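Local coordinates for protein transcriptional regulator, LRP/AsnC family (Neisseria meningitidis, PDB 2P5V) that probably binds specific DNA sequences as a transcriptional regulator of the Lrp/AsnC family, and carries bound calcium ions in the crystal, at residues Gln47-Ala51 and Gly52-Gln56; His124-Asp128 and Thr129-His133. One frame throughout, in Å; residues are numbered along the deposited sequence.

Contact 1: residues Gln47-Ala51 and Gly52-Gln56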
loop_
_atom_site.group_PDB
_atom_site.type_symbol
_atom_site.label_atom_id
_atom_site.label_comp_id
_atom_site.label_asym_id
_atom_site.label_seq_id
_atom_site.Cartn_x
_atom_site.Cartn_y
_atom_site.Cartn_z
ATOM N N GLN G 47 14.491 -37.986 -28.595
ATOM C CA GLN G 47 14.517 -38.244 -27.153
ATOM C C GLN G 47 14.103 -36.997 -26.369
ATOM O O GLN G 47 13.346 -37.080 -25.396
ATOM C CB GLN G 47 15.915 -38.701 -26.706
ATOM C CG GLN G 47 16.321 -40.094 -27.219
ATOM C CD GLN G 47 17.834 -40.336 -27.225
ATOM O OE1 GLN G 47 18.628 -39.450 -26.899
ATOM N NE2 GLN G 47 18.234 -41.547 -27.607
ATOM N N LEU G 48 14.596 -35.844 -26.809
ATOM C CA LEU G 48 14.277 -34.563 -26.180
ATOM C C LEU G 48 12.793 -34.207 -26.283
ATOM O O LEU G 48 12.218 -33.686 -25.329
ATOM C CB LEU G 48 15.118 -33.437 -26.795
ATOM C CG LEU G 48 16.617 -33.523 -26.529
ATOM C CD1 LEU G 48 17.377 -32.525 -27.382
ATOM C CD2 LEU G 48 16.881 -33.289 -25.058
ATOM N N GLU G 49 12.183 -34.484 -27.436
ATOM C CA GLU G 49 10.749 -34.238 -27.634
ATOM C C GLU G 49 9.896 -35.246 -26.867
ATOM O O GLU G 49 8.908 -34.873 -26.239
ATOM C CB GLU G 49 10.385 -34.286 -29.120
ATOM C CG GLU G 49 10.805 -33.053 -29.908
ATOM C CD GLU G 49 10.760 -33.278 -31.414
ATOM O OE1 GLU G 49 10.133 -34.265 -31.860
ATOM O OE2 GLU G 49 11.362 -32.471 -32.154
ATOM N N ASP G 50 10.281 -36.518 -26.925
ATOM C CA ASP G 50 9.583 -37.569 -26.189
ATOM C C ASP G 50 9.705 -37.378 -24.675
ATOM O O ASP G 50 8.777 -37.693 -23.931
ATOM C CB ASP G 50 10.114 -38.955 -26.584
ATOM C CG ASP G 50 9.897 -39.274 -28.058
ATOM O OD1 ASP G 50 9.085 -38.583 -28.719
ATOM O OD2 ASP G 50 10.552 -40.216 -28.557
ATOM N N ALA G 51 10.849 -36.862 -24.227
ATOM C CA ALA G 51 11.078 -36.565 -22.809
ATOM C C ALA G 51 10.249 -35.381 -22.305
ATOM O O ALA G 51 10.111 -35.190 -21.096
ATOM C CB ALA G 51 12.547 -36.292 -22.566
ATOM N N GLY G 52 9.719 -34.576 -23.224
ATOM C CA GLY G 52 8.939 -33.399 -22.865
ATOM C C GLY G 52 9.793 -32.165 -22.637
ATOM O O GLY G 52 9.302 -31.162 -22.116
ATOM N N ILE G 53 11.065 -32.225 -23.032
ATOM C CA ILE G 53 11.966 -31.088 -22.860
ATOM C C ILE G 53 11.602 -29.960 -23.827
ATOM O O ILE G 53 11.434 -28.805 -23.410
ATOM C CB ILE G 53 13.444 -31.485 -23.030
ATOM C CG1 ILE G 53 13.874 -32.380 -21.862
ATOM C CG2 ILE G 53 14.326 -30.238 -23.098
ATOM C CD1 ILE G 53 15.235 -33.014 -22.039
ATOM N N VAL G 54 11.491 -30.305 -25.109
ATOM C CA VAL G 54 10.918 -29.413 -26.102
ATOM C C VAL G 54 9.420 -29.644 -26.067
ATOM O O VAL G 54 8.949 -30.706 -26.483
ATOM C CB VAL G 54 11.429 -29.709 -27.513
ATOM C CG1 VAL G 54 10.718 -28.816 -28.525
ATOM C CG2 VAL G 54 12.934 -29.523 -27.588
ATOM N N ARG G 55 8.674 -28.666 -25.559
ATOM C CA ARG G 55 7.221 -28.803 -25.459
ATOM C C ARG G 55 6.468 -28.280 -26.690
ATOM O O ARG G 55 5.349 -28.721 -26.957
ATOM C CB ARG G 55 6.682 -28.157 -24.176
ATOM C CG ARG G 55 6.932 -26.676 -24.031
ATOM C CD ARG G 55 6.197 -26.126 -22.819
ATOM N NE ARG G 55 6.342 -24.675 -22.716
ATOM C CZ ARG G 55 5.703 -23.788 -23.482
ATOM N NH1 ARG G 55 4.855 -24.184 -24.433
ATOM N NH2 ARG G 55 5.915 -22.490 -23.299
ATOM N N GLN G 56 7.077 -27.364 -27.441
ATOM C CA GLN G 56 6.412 -26.771 -28.600
ATOM C C GLN G 56 7.393 -26.037 -29.499
ATOM O O GLN G 56 8.422 -25.560 -29.035
ATOM C CB GLN G 56 5.326 -25.792 -28.136
ATOM C CG GLN G 56 4.337 -25.368 -29.209
ATOM C CD GLN G 56 3.419 -24.258 -28.734
ATOM O OE1 GLN G 56 2.797 -24.364 -27.680
ATOM N NE2 GLN G 56 3.336 -23.186 -29.507
#

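Contact 2: residues His124-Asp128 and Thr129-His133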
loop_
_atom_site.group_PDB
_atom_site.type_symbol
_atom_site.label_atom_id
_atom_site.label_comp_id
_atom_site.label_asym_id
_atom_site.label_seq_id
_atom_site.Cartn_x
_atom_site.Cartn_y
_atom_site.Cartn_z
ATOM N N HIS G 124 -12.548 -2.070 -23.371
ATOM C CA HIS G 124 -13.658 -2.982 -23.676
ATOM C C HIS G 124 -13.438 -4.348 -23.041
ATOM O O HIS G 124 -14.356 -4.922 -22.453
ATOM C CB HIS G 124 -13.853 -3.145 -25.187
ATOM C CG HIS G 124 -14.815 -2.166 -25.775
ATOM N ND1 HIS G 124 -14.417 -0.968 -26.330
ATOM C CD2 HIS G 124 -16.163 -2.203 -25.888
ATOM C CE1 HIS G 124 -15.477 -0.313 -26.767
ATOM N NE2 HIS G 124 -16.550 -1.040 -26.510
ATOM N N PHE G 125 -12.225 -4.871 -23.180
ATOM C CA PHE G 125 -11.878 -6.147 -22.560
ATOM C C PHE G 125 -12.090 -6.110 -21.048
ATOM O O PHE G 125 -12.858 -6.891 -20.499
ATOM C CB PHE G 125 -10.429 -6.517 -22.865
ATOM C CG PHE G 125 -9.960 -7.729 -22.133
ATOM C CD1 PHE G 125 -10.517 -8.968 -22.408
ATOM C CD2 PHE G 125 -8.995 -7.636 -21.144
ATOM C CE1 PHE G 125 -10.108 -10.095 -21.730
ATOM C CE2 PHE G 125 -8.575 -8.771 -20.457
ATOM C CZ PHE G 125 -9.132 -9.997 -20.752
ATOM N N VAL G 126 -11.412 -5.180 -20.389
ATOM C CA VAL G 126 -11.494 -5.033 -18.937
ATOM C C VAL G 126 -12.945 -4.860 -18.437
ATOM O O VAL G 126 -13.430 -5.646 -17.616
ATOM C CB VAL G 126 -10.623 -3.841 -18.480
ATOM C CG1 VAL G 126 -10.949 -3.439 -17.062
ATOM C CG2 VAL G 126 -9.145 -4.201 -18.619
ATOM N N LEU G 127 -13.639 -3.849 -18.952
ATOM C CA LEU G 127 -14.986 -3.520 -18.467
ATOM C C LEU G 127 -16.031 -4.586 -18.802
ATOM O O LEU G 127 -16.872 -4.904 -17.960
ATOM C CB LEU G 127 -15.456 -2.161 -19.010
ATOM C CG LEU G 127 -14.715 -0.895 -18.540
ATOM C CD1 LEU G 127 -15.562 0.355 -18.822
ATOM C CD2 LEU G 127 -14.342 -0.949 -17.064
ATOM N N ASP G 128 -15.979 -5.126 -20.022
ATOM C CA ASP G 128 -17.006 -6.061 -20.495
ATOM C C ASP G 128 -16.656 -7.534 -20.246
ATOM O O ASP G 128 -17.556 -8.347 -20.087
ATOM C CB ASP G 128 -17.299 -5.855 -21.986
ATOM C CG ASP G 128 -17.478 -4.397 -22.355
ATOM O OD1 ASP G 128 -17.758 -3.578 -21.455
ATOM O OD2 ASP G 128 -17.328 -4.070 -23.550
ATOM N N THR G 129 -15.368 -7.885 -20.215
ATOM C CA THR G 129 -14.982 -9.295 -20.072
ATOM C C THR G 129 -14.402 -9.611 -18.702
ATOM O O THR G 129 -14.944 -10.424 -17.970
ATOM C CB THR G 129 -13.988 -9.732 -21.177
ATOM O OG1 THR G 129 -14.614 -9.576 -22.448
ATOM C CG2 THR G 129 -13.589 -11.192 -21.017
ATOM N N LEU G 130 -13.299 -8.966 -18.359
ATOM C CA LEU G 130 -12.587 -9.298 -17.135
ATOM C C LEU G 130 -13.414 -9.036 -15.874
ATOM O O LEU G 130 -13.639 -9.944 -15.081
ATOM C CB LEU G 130 -11.291 -8.507 -17.065
ATOM C CG LEU G 130 -10.346 -8.856 -15.918
ATOM C CD1 LEU G 130 -10.043 -10.352 -15.899
ATOM C CD2 LEU G 130 -9.090 -8.041 -16.073
ATOM N N LEU G 131 -13.867 -7.793 -15.706
ATOM C CA LEU G 131 -14.455 -7.354 -14.443
ATOM C C LEU G 131 -15.844 -7.925 -14.247
ATOM O O LEU G 131 -16.287 -8.083 -13.115
ATOM C CB LEU G 131 -14.493 -5.827 -14.362
ATOM C CG LEU G 131 -13.110 -5.174 -14.278
ATOM C CD1 LEU G 131 -13.199 -3.660 -14.332
ATOM C CD2 LEU G 131 -12.386 -5.613 -13.014
ATOM N N SER G 132 -16.506 -8.241 -15.360
ATOM C CA SER G 132 -17.836 -8.836 -15.361
ATOM C C SER G 132 -17.830 -10.306 -14.924
ATOM O O SER G 132 -18.881 -10.858 -14.583
ATOM C CB SER G 132 -18.437 -8.735 -16.764
ATOM O OG SER G 132 -17.625 -9.421 -17.702
ATOM N N HIS G 133 -16.654 -10.926 -14.943
ATOM C CA HIS G 133 -16.501 -12.330 -14.591
ATOM C C HIS G 133 -16.785 -12.524 -13.102
ATOM O O HIS G 133 -16.207 -11.838 -12.254
ATOM C CB HIS G 133 -15.085 -12.811 -14.940
ATOM C CG HIS G 133 -14.928 -14.306 -14.946
ATOM N ND1 HIS G 133 -15.046 -15.071 -13.807
ATOM C CD2 HIS G 133 -14.629 -15.169 -15.947
ATOM C CE1 HIS G 133 -14.838 -16.341 -14.105
ATOM N NE2 HIS G 133 -14.583 -16.428 -15.398
#

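Contact 1: residues Gln47-Ala51 and Gly52-Gln56
Leu48 and Ile53 meet across a Schellman motif that ends helix 38-50 of the winged helix-turn-helix domain and turns the chain into strand 54-61. The two branched side chains lie at a slant to one another, and their ends touch methyl to methyl: Leu48 CD2 is 3.4 Å from Ile53 CD1, tighter than an ordinary van der Waals contact. Ile53 extends CG1 anti to its own carbonyl carbon (chi1 -69°), and CD1 carries on from there to the leucine. Ala51 CB lies 4.2 Å from Ile53 CG1, a looser contact. On another side of the helix end Glu49 and Val54 run side by side in the same direction; the methylene CG of the glutamate packs on the valine CB, while OE2 is hydrogen-bonded to the hydroxyl of Tyr57. Branched aliphatic residues suit the buried side, where Leu48, Ile53 and Val54 all rest on Leu16 of helix 10-21, and Val54 also packs on Leu61 of a second subunit.

Gly52 makes the reversal possible. At its positive phi of 87° a CB would be jammed against Ala51 O, so a residue without a side chain fits here. Gly52 N donates to Glu49 O at 3.1 Å, reaching it from above the carbonyl plane. Leu48 O closes the wider turn: Ile53 N arrives almost in line with the carbonyl bond, 3.0 Å from that oxygen, and Val54 N adds a weak bond to it at 3.5 Å.

Contact 2: residues His124-Asp128 and Thr129-His133
Phe125 O takes two backbone N-H groups at once, from Thr129 N at 2.7 Å and Leu130 N at 3.0 Å, near the C-terminal end of helix 119-130 in the Lrp/AsnC ligand-binding region. The donors come from opposite faces of the carbonyl plane, each tilted about 25° from it. The bond from Leu130 belongs to a wider, pi-type turn, and the next bond keeps this spacing: Leu131 N meets Val126 O at 2.9 Å, with an N-H...O angle of 166°. Asp128 N bonds His124 O, and His124 ND1 bonds Asn120 O. A type I beta turn, Leu130 to His133, follows, closed by His133 N on Leu130 O; the His133 ring bonds Gly135 N through ND1 and Ser91 OG through NE2.

Ser132 suits the end of the helix because its short hydroxyl can turn back. Near +60°, its first torsion sets OG between the backbone N and carbonyl carbon, within hydrogen-bonding distance of both Asp128 O (2.6 Å) and Thr129 O (2.9 Å).

Leu131 lies alongside Val126 and Leu127, all pointing the same way, its CD1 methyl 3.5 Å from Val126 CG1; its side chain is about 7 Å from a bound calcium ion. Thr129 places CG2 anti to its N, which brings this methyl within 3.7 Å of Phe125 CE1, at an oblique approach to the ring.

Phe125 and Leu130 point their apolar side chains at the sheet: both pack on Ile74 of strand 70-78, Phe125 meets Trp95 edge-to-face, and Leu130 reaches Val136 and Ala139 of strand 136-150. Val126 and Leu127 pack on Leu145 and Lys146 of a fourth subunit, Leu127 and Leu131 on Arg85 of a third.

In the fold
Contact 1 precedes contact 2 along the chain, and the two lie on opposite sides of its centre, 37 Å apart between centres and about 20 Å between nearest atoms. They share no helix, strand or sheet. Residues 47-56 join helix 38-50 to strand 54-61 in the winged helix-turn-helix region, whereas 124-133 finish helix 119-130, packed on the four-stranded antiparallel sheet of the Lrp/AsnC ligand-binding region. At contact 1 Val54 and Gln56 pair with a second subunit's strand, while contact 2 meets a third and a fourth. The part that probably binds DNA and the ligand-binding part are thus well separated in one chain, each with its own subunit contacts.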